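Long-range contacts in stress response kinase A (PDB 1ZYL), which phosphorylates proteins, itself included, on serine and threonine using ATP, and probably suppresses the effects of stress linked to reactive oxygen species: residues Q121-M132 and I207-F215; M132-F141 and F193-D201. All coordinates share one frame; numbering follows the deposited sequence.

How the contacts relate
Helix 119-136 runs through both contacts. In contact 1 its 121-132 part packs on the hairpin 207-215; in contact 2 its last turn and the chain that follows, 132-141, meet 193-201. The centres lie about 16 Å apart, contact 2 is nested inside the chain loop closed by contact 1, and Met132 takes part in both. Both reach toward the inferred active site. Segment 193-201 ends on Asp201, the likely proton acceptor. The His199 side chain is about 4 Å from that of Asn206 and about 5 Å from that of Asp217, both probable magnesium ligands. In contact 1, Ile207 directly follows Asn206, and the Phe215 side chain is about 8 Å from that of Asp217.

Contact 1 (Q121-M132 and I207-F215); sequences QMEAVGRYLGRM and ILWRDGPMF
Ile207 begins the contact by putting its CD1 methyl 4.0 Å from Val125 CG2. Two residues on, a chi1 of 179° turns the Trp209 indole away from its own backbone N and out to Gln121. The glutamine chain lies across one indole face, its amide stacked 24° from the ring plane. Gln121 CG stands 3.4 Å above the centroid of the six-membered ring of Trp209, a CH-pi contact, while OE1 sits over the same face. Gly212 N covers the opposite face, and Ala124 CB touches the edge at Trp209 CZ3 (3.8 Å). A serine in place of the tryptophan would probably leave the Gln121 amide without its stacking surface and free to turn. Pro213 fills the middle: its CB is 3.4 Å from Val125 CG2, and its CD reaches the edge of the Tyr128 ring, 3.8 Å from CD1. Phe215 closes the row. Met132 CE lies over its face, 4.0 Å from the Phe215 ring centroid, whereas Val125 CG1 and Tyr128 CB meet the rim and Leu129 CD1 approaches obliquely. The hairpin crosses one side of helix 119-136, the axes of strand 213-215 and of helical segment 121-132 approaching to 8.8 Å at 47°. Strand 207-209 is flanked by 112-113 and 213-215, and Met122, pointing away from the hairpin, packs on helix 238-252.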
loop_
_atom_site.group_PDB
_atom_site.type_symbol
_atom_site.label_atom_id
_atom_site.label_comp_id
_atom_site.label_asym_id
_atom_site.label_seq_id
_atom_site.Cartn_x
_atom_site.Cartn_y
_atom_site.Cartn_z
ATOM N N GLN A 121 18.282 -8.240 -8.221
ATOM C CA GLN A 121 17.337 -8.235 -7.110
ATOM C C GLN A 121 15.928 -8.050 -7.660
ATOM O O GLN A 121 14.954 -8.563 -7.108
ATOM C CB GLN A 121 17.671 -7.109 -6.131
ATOM C CG GLN A 121 18.950 -7.342 -5.344
ATOM C CD GLN A 121 19.166 -6.318 -4.243
ATOM O OE1 GLN A 121 20.043 -6.484 -3.402
ATOM N NE2 GLN A 121 18.370 -5.253 -4.248
ATOM N N MET A 122 15.841 -7.316 -8.762
ATOM C CA MET A 122 14.576 -7.057 -9.436
ATOM C C MET A 122 13.980 -8.399 -9.837
ATOM O O MET A 122 12.811 -8.659 -9.597
ATOM C CB MET A 122 14.816 -6.219 -10.692
ATOM C CG MET A 122 13.597 -5.490 -11.205
ATOM S SD MET A 122 13.425 -3.905 -10.397
ATOM C CE MET A 122 14.560 -2.899 -11.376
ATOM N N GLU A 123 14.802 -9.245 -10.450
ATOM C CA GLU A 123 14.361 -10.563 -10.886
ATOM C C GLU A 123 13.915 -11.425 -9.721
ATOM O O GLU A 123 12.883 -12.086 -9.803
ATOM C CB GLU A 123 15.474 -11.284 -11.646
ATOM C CG GLU A 123 15.735 -10.735 -13.032
ATOM C CD GLU A 123 16.646 -11.634 -13.847
ATOM O OE1 GLU A 123 17.778 -11.903 -13.388
ATOM O OE2 GLU A 123 16.230 -12.070 -14.944
ATOM N N ALA A 124 14.699 -11.426 -8.644
ATOM C CA ALA A 124 14.367 -12.208 -7.452
ATOM C C ALA A 124 13.031 -11.737 -6.893
ATOM O O ALA A 124 12.220 -12.548 -6.445
ATOM C CB ALA A 124 15.452 -12.055 -6.398
ATOM N N VAL A 125 12.810 -10.424 -6.915
ATOM C CA VAL A 125 11.561 -9.845 -6.421
ATOM C C VAL A 125 10.426 -10.177 -7.380
ATOM O O VAL A 125 9.348 -10.560 -6.960
ATOM C CB VAL A 125 11.680 -8.293 -6.245
ATOM C CG1 VAL A 125 10.310 -7.650 -6.205
ATOM C CG2 VAL A 125 12.403 -7.975 -4.953
ATOM N N GLY A 126 10.678 -10.039 -8.674
ATOM C CA GLY A 126 9.651 -10.340 -9.653
ATOM C C GLY A 126 9.257 -11.802 -9.598
ATOM O O GLY A 126 8.090 -12.157 -9.791
ATOM N N ARG A 127 10.242 -12.651 -9.330
ATOM C CA ARG A 127 10.019 -14.085 -9.245
ATOM C C ARG A 127 9.166 -14.460 -8.023
ATOM O O ARG A 127 8.214 -15.225 -8.147
ATOM C CB ARG A 127 11.362 -14.811 -9.208
ATOM C CG ARG A 127 11.249 -16.310 -9.125
ATOM C CD ARG A 127 12.622 -16.949 -9.095
ATOM N NE ARG A 127 12.644 -18.116 -8.218
ATOM C CZ ARG A 127 12.532 -18.057 -6.892
ATOM N NH1 ARG A 127 12.395 -16.879 -6.288
ATOM N NH2 ARG A 127 12.551 -19.176 -6.172
ATOM N N TYR A 128 9.500 -13.924 -6.852
ATOM C CA TYR A 128 8.735 -14.209 -5.643
ATOM C C TYR A 128 7.348 -13.610 -5.761
ATOM O O TYR A 128 6.382 -14.138 -5.215
ATOM C CB TYR A 128 9.443 -13.641 -4.413
ATOM C CG TYR A 128 10.432 -14.600 -3.789
ATOM C CD1 TYR A 128 11.607 -14.136 -3.194
ATOM C CD2 TYR A 128 10.181 -15.974 -3.774
ATOM C CE1 TYR A 128 12.509 -15.020 -2.600
ATOM C CE2 TYR A 128 11.073 -16.862 -3.182
ATOM C CZ TYR A 128 12.233 -16.381 -2.597
ATOM O OH TYR A 128 13.105 -17.260 -1.996
ATOM N N LEU A 129 7.262 -12.500 -6.480
ATOM C CA LEU A 129 5.996 -11.818 -6.705
ATOM C C LEU A 129 5.103 -12.748 -7.540
ATOM O O LEU A 129 3.876 -12.721 -7.445
ATOM C CB LEU A 129 6.264 -10.511 -7.453
ATOM C CG LEU A 129 5.654 -9.200 -6.951
ATOM C CD1 LEU A 129 5.489 -9.213 -5.435
ATOM C CD2 LEU A 129 6.562 -8.051 -7.384
ATOM N N GLY A 130 5.746 -13.578 -8.354
ATOM C CA GLY A 130 5.017 -14.507 -9.190
ATOM C C GLY A 130 4.496 -15.653 -8.356
ATOM O O GLY A 130 3.420 -16.183 -8.621
ATOM N N ARG A 131 5.263 -16.048 -7.347
ATOM C CA ARG A 131 4.821 -17.127 -6.487
ATOM C C ARG A 131 3.775 -16.572 -5.523
ATOM O O ARG A 131 2.890 -17.302 -5.068
ATOM C CB ARG A 131 5.993 -17.719 -5.705
ATOM C CG ARG A 131 5.581 -18.917 -4.845
ATOM C CD ARG A 131 6.719 -19.458 -3.990
ATOM N NE ARG A 131 7.754 -20.114 -4.783
ATOM C CZ ARG A 131 8.846 -20.668 -4.267
ATOM N NH1 ARG A 131 9.736 -21.248 -5.058
ATOM N NH2 ARG A 131 9.053 -20.636 -2.958
ATOM N N MET A 132 3.867 -15.275 -5.231
ATOM C CA MET A 132 2.922 -14.634 -4.324
ATOM C C MET A 132 1.554 -14.631 -4.962
ATOM O O MET A 132 0.584 -15.096 -4.367
ATOM C CB MET A 132 3.329 -13.194 -4.018
ATOM C CG MET A 132 2.654 -12.624 -2.769
ATOM S SD MET A 132 2.586 -10.822 -2.726
ATOM C CE MET A 132 4.228 -10.436 -2.236
ATOM N N ILE A 207 9.911 -3.324 0.730
ATOM C CA ILE A 207 10.619 -4.546 0.423
ATOM C C ILE A 207 12.042 -4.443 1.009
ATOM O O ILE A 207 12.724 -3.429 0.854
ATOM C CB ILE A 207 10.591 -4.816 -1.123
ATOM C CG1 ILE A 207 11.040 -6.235 -1.426
ATOM C CG2 ILE A 207 11.490 -3.852 -1.849
ATOM C CD1 ILE A 207 12.509 -6.478 -1.206
ATOM N N LEU A 208 12.451 -5.489 1.724
ATOM C CA LEU A 208 13.767 -5.553 2.357
ATOM C C LEU A 208 14.624 -6.641 1.727
ATOM O O LEU A 208 14.107 -7.564 1.097
ATOM C CB LEU A 208 13.615 -5.860 3.841
ATOM C CG LEU A 208 12.994 -4.767 4.690
ATOM C CD1 LEU A 208 12.499 -5.370 5.982
ATOM C CD2 LEU A 208 14.017 -3.675 4.942
ATOM N N TRP A 209 15.933 -6.555 1.925
ATOM C CA TRP A 209 16.819 -7.547 1.341
ATOM C C TRP A 209 17.960 -8.011 2.236
ATOM O O TRP A 209 18.840 -7.237 2.612
ATOM C CB TRP A 209 17.379 -7.011 0.018
ATOM C CG TRP A 209 18.322 -7.940 -0.680
ATOM C CD1 TRP A 209 19.607 -8.224 -0.324
ATOM C CD2 TRP A 209 18.045 -8.727 -1.842
ATOM N NE1 TRP A 209 20.148 -9.139 -1.189
ATOM C CE2 TRP A 209 19.212 -9.466 -2.132
ATOM C CE3 TRP A 209 16.923 -8.880 -2.669
ATOM C CZ2 TRP A 209 19.293 -10.345 -3.213
ATOM C CZ3 TRP A 209 17.002 -9.752 -3.743
ATOM C CH2 TRP A 209 18.181 -10.474 -4.006
ATOM N N ARG A 210 17.918 -9.292 2.577
ATOM C CA ARG A 210 18.949 -9.937 3.375
ATOM C C ARG A 210 19.118 -11.235 2.594
ATOM O O ARG A 210 18.479 -12.246 2.900
ATOM C CB ARG A 210 18.455 -10.234 4.790
ATOM C CG ARG A 210 19.565 -10.203 5.840
ATOM C CD ARG A 210 19.330 -11.174 7.002
ATOM N NE ARG A 210 18.008 -11.062 7.615
ATOM C CZ ARG A 210 16.901 -11.622 7.131
ATOM N NH1 ARG A 210 15.745 -11.462 7.762
ATOM N NH2 ARG A 210 16.945 -12.347 6.021
ATOM N N ASP A 211 19.965 -11.180 1.566
ATOM C CA ASP A 211 20.191 -12.313 0.676
ATOM C C ASP A 211 18.847 -12.946 0.316
ATOM O O ASP A 211 18.519 -14.074 0.703
ATOM C CB ASP A 211 21.157 -13.312 1.311
ATOM C CG ASP A 211 22.602 -12.855 1.200
ATOM O OD1 ASP A 211 23.119 -12.793 0.064
ATOM O OD2 ASP A 211 23.218 -12.542 2.238
ATOM N N GLY A 212 18.081 -12.161 -0.440
ATOM C CA GLY A 212 16.756 -12.545 -0.885
ATOM C C GLY A 212 15.788 -11.418 -0.573
ATOM O O GLY A 212 16.020 -10.646 0.359
ATOM N N PRO A 213 14.712 -11.266 -1.356
ATOM C CA PRO A 213 13.770 -10.187 -1.058
ATOM C C PRO A 213 12.875 -10.640 0.073
ATOM O O PRO A 213 12.695 -11.837 0.289
ATOM C CB PRO A 213 12.980 -10.035 -2.356
ATOM C CG PRO A 213 13.902 -10.564 -3.396
ATOM C CD PRO A 213 14.496 -11.773 -2.718
ATOM N N MET A 214 12.324 -9.681 0.799
ATOM C CA MET A 214 11.414 -9.984 1.891
ATOM C C MET A 214 10.365 -8.898 1.876
ATOM O O MET A 214 10.679 -7.735 2.123
ATOM C CB MET A 214 12.138 -9.967 3.233
ATOM C CG MET A 214 13.234 -10.994 3.356
ATOM S SD MET A 214 14.040 -10.839 4.940
ATOM C CE MET A 214 14.810 -9.224 4.762
ATOM N N PHE A 215 9.128 -9.267 1.569
ATOM C CA PHE A 215 8.061 -8.288 1.528
ATOM C C PHE A 215 7.499 -8.030 2.913
ATOM O O PHE A 215 7.253 -8.957 3.690
ATOM C CB PHE A 215 6.966 -8.749 0.566
ATOM C CG PHE A 215 7.477 -9.013 -0.807
ATOM C CD1 PHE A 215 8.034 -10.243 -1.126
ATOM C CD2 PHE A 215 7.511 -7.996 -1.751
ATOM C CE1 PHE A 215 8.629 -10.451 -2.362
ATOM C CE2 PHE A 215 8.104 -8.194 -2.990
ATOM C CZ PHE A 215 8.663 -9.420 -3.295
#

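Contact 2 (M132-F141 and F193-D201)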
loop_
_atom_site.group_PDB
_atom_site.type_symbol
_atom_site.label_atom_id
_atom_site.label_comp_id
_atom_site.label_asym_id
_atom_site.label_seq_id
_atom_site.Cartn_x
_atom_site.Cartn_y
_atom_site.Cartn_z
ATOM N N MET A 132 3.867 -15.275 -5.231
ATOM C CA MET A 132 2.922 -14.634 -4.324
ATOM C C MET A 132 1.554 -14.631 -4.962
ATOM O O MET A 132 0.584 -15.096 -4.367
ATOM C CB MET A 132 3.329 -13.194 -4.018
ATOM C CG MET A 132 2.654 -12.624 -2.769
ATOM S SD MET A 132 2.586 -10.822 -2.726
ATOM C CE MET A 132 4.228 -10.436 -2.236
ATOM N N HIS A 133 1.482 -14.107 -6.180
ATOM C CA HIS A 133 0.219 -14.048 -6.913
ATOM C C HIS A 133 -0.308 -15.435 -7.229
ATOM O O HIS A 133 -1.507 -15.604 -7.473
ATOM C CB HIS A 133 0.383 -13.248 -8.201
ATOM C CG HIS A 133 0.606 -11.791 -7.968
ATOM N ND1 HIS A 133 0.538 -10.856 -8.975
ATOM C CD2 HIS A 133 0.892 -11.105 -6.836
ATOM C CE1 HIS A 133 0.770 -9.656 -8.475
ATOM N NE2 HIS A 133 0.987 -9.779 -7.178
ATOM N N GLN A 134 0.594 -16.419 -7.227
ATOM C CA GLN A 134 0.216 -17.802 -7.474
ATOM C C GLN A 134 -0.681 -18.207 -6.312
ATOM O O GLN A 134 -1.726 -18.831 -6.507
ATOM C CB GLN A 134 1.450 -18.692 -7.499
ATOM C CG GLN A 134 1.171 -20.123 -7.923
ATOM C CD GLN A 134 2.403 -21.004 -7.853
ATOM O OE1 GLN A 134 2.421 -22.099 -8.404
ATOM N NE2 GLN A 134 3.435 -20.535 -7.166
ATOM N N THR A 135 -0.261 -17.836 -5.102
ATOM C CA THR A 135 -1.023 -18.116 -3.884
ATOM C C THR A 135 -2.240 -17.217 -3.910
ATOM O O THR A 135 -3.381 -17.671 -3.887
ATOM C CB THR A 135 -0.234 -17.750 -2.611
ATOM O OG1 THR A 135 0.995 -18.487 -2.571
ATOM C CG2 THR A 135 -1.046 -18.067 -1.377
ATOM N N GLY A 136 -1.967 -15.921 -3.968
ATOM C CA GLY A 136 -3.022 -14.932 -3.986
ATOM C C GLY A 136 -4.171 -15.231 -4.921
ATOM O O GLY A 136 -5.274 -14.734 -4.710
ATOM N N ARG A 137 -3.946 -16.030 -5.957
ATOM C CA ARG A 137 -5.054 -16.311 -6.860
ATOM C C ARG A 137 -5.955 -17.453 -6.397
ATOM O O ARG A 137 -7.061 -17.610 -6.914
ATOM C CB ARG A 137 -4.558 -16.571 -8.290
ATOM C CG ARG A 137 -3.473 -17.624 -8.453
ATOM C CD ARG A 137 -3.279 -17.924 -9.934
ATOM N NE ARG A 137 -3.402 -16.713 -10.743
ATOM C CZ ARG A 137 -2.451 -15.793 -10.892
ATOM N NH1 ARG A 137 -1.269 -15.929 -10.299
ATOM N NH2 ARG A 137 -2.699 -14.711 -11.616
ATOM N N LYS A 138 -5.501 -18.225 -5.413
ATOM C CA LYS A 138 -6.293 -19.339 -4.904
ATOM C C LYS A 138 -7.717 -18.951 -4.452
ATOM O O LYS A 138 -8.666 -19.715 -4.644
ATOM C CB LYS A 138 -5.527 -20.037 -3.783
ATOM C CG LYS A 138 -4.238 -20.710 -4.280
ATOM C CD LYS A 138 -3.458 -21.352 -3.149
ATOM C CE LYS A 138 -2.153 -21.946 -3.642
ATOM N NZ LYS A 138 -1.347 -22.521 -2.519
ATOM N N GLN A 139 -7.863 -17.774 -3.852
ATOM C CA GLN A 139 -9.168 -17.264 -3.428
ATOM C C GLN A 139 -9.092 -15.762 -3.237
ATOM O O GLN A 139 -8.005 -15.209 -3.102
ATOM C CB GLN A 139 -9.665 -17.940 -2.146
ATOM C CG GLN A 139 -8.609 -18.234 -1.119
ATOM C CD GLN A 139 -9.178 -18.940 0.090
ATOM O OE1 GLN A 139 -8.456 -19.622 0.821
ATOM N NE2 GLN A 139 -10.481 -18.776 0.314
ATOM N N LEU A 140 -10.253 -15.114 -3.245
ATOM C CA LEU A 140 -10.357 -13.663 -3.116
ATOM C C LEU A 140 -10.841 -13.174 -1.758
ATOM O O LEU A 140 -11.670 -13.810 -1.111
ATOM C CB LEU A 140 -11.319 -13.126 -4.178
ATOM C CG LEU A 140 -10.832 -12.665 -5.552
ATOM C CD1 LEU A 140 -9.463 -13.220 -5.877
ATOM C CD2 LEU A 140 -11.839 -13.088 -6.577
ATOM N N PHE A 141 -10.335 -12.029 -1.328
ATOM C CA PHE A 141 -10.788 -11.466 -0.065
ATOM C C PHE A 141 -12.312 -11.323 -0.182
ATOM O O PHE A 141 -12.871 -11.351 -1.283
ATOM C CB PHE A 141 -10.132 -10.100 0.165
ATOM C CG PHE A 141 -8.657 -10.177 0.464
ATOM C CD1 PHE A 141 -7.762 -9.320 -0.160
ATOM C CD2 PHE A 141 -8.166 -11.100 1.390
ATOM C CE1 PHE A 141 -6.396 -9.375 0.132
ATOM C CE2 PHE A 141 -6.789 -11.165 1.696
ATOM C CZ PHE A 141 -5.908 -10.303 1.067
ATOM N N PHE A 193 -10.155 -7.846 -16.509
ATOM C CA PHE A 193 -8.901 -8.431 -16.070
ATOM C C PHE A 193 -9.099 -9.417 -14.939
ATOM O O PHE A 193 -10.197 -9.550 -14.406
ATOM C CB PHE A 193 -7.917 -7.345 -15.629
ATOM C CG PHE A 193 -8.360 -6.561 -14.417
ATOM C CD1 PHE A 193 -8.999 -5.334 -14.559
ATOM C CD2 PHE A 193 -8.103 -7.035 -13.129
ATOM C CE1 PHE A 193 -9.370 -4.587 -13.438
ATOM C CE2 PHE A 193 -8.473 -6.294 -12.002
ATOM C CZ PHE A 193 -9.106 -5.068 -12.160
ATOM N N THR A 194 -8.025 -10.104 -14.578
ATOM C CA THR A 194 -8.066 -11.088 -13.510
ATOM C C THR A 194 -7.825 -10.406 -12.169
ATOM O O THR A 194 -6.982 -9.513 -12.061
ATOM C CB THR A 194 -6.990 -12.186 -13.719
ATOM O OG1 THR A 194 -7.237 -12.874 -14.955
ATOM C CG2 THR A 194 -7.015 -13.190 -12.561
ATOM N N VAL A 195 -8.568 -10.829 -11.150
ATOM C CA VAL A 195 -8.433 -10.252 -9.823
ATOM C C VAL A 195 -7.881 -11.297 -8.869
ATOM O O VAL A 195 -8.231 -12.478 -8.961
ATOM C CB VAL A 195 -9.801 -9.732 -9.281
ATOM C CG1 VAL A 195 -10.677 -9.278 -10.428
ATOM C CG2 VAL A 195 -10.499 -10.798 -8.467
ATOM N N LEU A 196 -7.017 -10.865 -7.956
ATOM C CA LEU A 196 -6.432 -11.773 -6.981
ATOM C C LEU A 196 -5.953 -10.990 -5.773
ATOM O O LEU A 196 -5.910 -9.765 -5.801
ATOM C CB LEU A 196 -5.246 -12.523 -7.586
ATOM C CG LEU A 196 -4.138 -11.571 -8.036
ATOM C CD1 LEU A 196 -2.795 -12.295 -8.155
ATOM C CD2 LEU A 196 -4.563 -10.934 -9.345
ATOM N N ARG A 197 -5.596 -11.709 -4.715
ATOM C CA ARG A 197 -5.100 -11.096 -3.496
ATOM C C ARG A 197 -3.735 -10.517 -3.817
ATOM O O ARG A 197 -2.845 -11.253 -4.236
ATOM C CB ARG A 197 -4.973 -12.145 -2.386
ATOM C CG ARG A 197 -6.252 -12.388 -1.618
ATOM C CD ARG A 197 -6.565 -13.872 -1.475
ATOM N NE ARG A 197 -5.714 -14.605 -0.547
ATOM C CZ ARG A 197 -5.556 -15.925 -0.590
ATOM N NH1 ARG A 197 -4.776 -16.550 0.275
ATOM N NH2 ARG A 197 -6.173 -16.625 -1.523
ATOM N N LEU A 198 -3.579 -9.206 -3.614
ATOM C CA LEU A 198 -2.328 -8.501 -3.899
ATOM C C LEU A 198 -1.644 -8.004 -2.649
ATOM O O LEU A 198 -2.247 -7.939 -1.581
ATOM C CB LEU A 198 -2.599 -7.279 -4.760
ATOM C CG LEU A 198 -3.320 -7.500 -6.076
ATOM C CD1 LEU A 198 -3.827 -6.166 -6.603
ATOM C CD2 LEU A 198 -2.367 -8.192 -7.052
ATOM N N HIS A 199 -0.373 -7.641 -2.793
ATOM C CA HIS A 199 0.368 -7.079 -1.679
ATOM C C HIS A 199 -0.266 -5.708 -1.481
ATOM O O HIS A 199 -0.241 -5.156 -0.390
ATOM C CB HIS A 199 1.844 -6.903 -2.021
ATOM C CG HIS A 199 2.602 -6.132 -0.988
ATOM N ND1 HIS A 199 3.078 -6.708 0.170
ATOM C CD2 HIS A 199 2.903 -4.815 -0.904
ATOM C CE1 HIS A 199 3.638 -5.777 0.922
ATOM N NE2 HIS A 199 3.543 -4.619 0.294
ATOM N N GLY A 200 -0.811 -5.167 -2.568
ATOM C CA GLY A 200 -1.499 -3.888 -2.528
ATOM C C GLY A 200 -0.697 -2.609 -2.456
ATOM O O GLY A 200 -1.190 -1.567 -2.872
ATOM N N ASP A 201 0.517 -2.676 -1.920
ATOM C CA ASP A 201 1.382 -1.504 -1.788
ATOM C C ASP A 201 2.798 -1.983 -2.064
ATOM O O ASP A 201 3.685 -1.828 -1.234
ATOM C CB ASP A 201 1.288 -0.951 -0.359
ATOM C CG ASP A 201 2.014 0.379 -0.185
ATOM O OD1 ASP A 201 2.111 0.867 0.960
ATOM O OD2 ASP A 201 2.482 0.941 -1.193
#
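His199-Gly200-Asp201 opens the probable catalytic loop, and the strand residues leading into it, Leu196 and Arg197, lie against the end of helix 119-136. Arg197 N donates to Gly136 O (3.0 Å, N-H...O angle 164°). Gly136 suits the spot, since a CB there would run into Arg197 O. The Arg197 chain bends across one face of Phe141 in a CH-pi contact: CG lies over the middle of the ring, 3.4 Å from its centroid and 10° off the normal. Arg197 NH1 is hydrogen-bonded to Gln76 OE1, while the apparent bond from NH2 to Gln139 O is doubtful because that oxygen is crowded in the model. Leu196 has CG between its backbone N and carbonyl carbon (chi1 61°), bringing CD1 against His133 CB (3.3 Å) and the CG end of the imidazole; at the far end of the ring Leu198 CD2 is 3.7 Å from His133 NE2. The ring is fixed at both nitrogens, ND1 by Tyr252 OH and NE2 by Asp229 OD1. That same Asp229 oxygen takes the backbone N-H of His199, linking the helix to the start of the loop, consistent with a second-shell part for His133. Met132 SD adds a looser touch, 4.1 Å from His199 CB. At the outer end the Leu140 and Val195 side chains cross at about a right angle, Leu140 CD2 touching Val195 CG2 (3.3 Å). Asp201 O accepts from Asn206 ND2, and its carboxylate pairs with Arg273. His199, Gly200, Asp201 and Asn206 match the HGDxxxxN catalytic-loop motif of aminoglycoside phosphotransferase-like kinases, Asp201 being the probable proton acceptor.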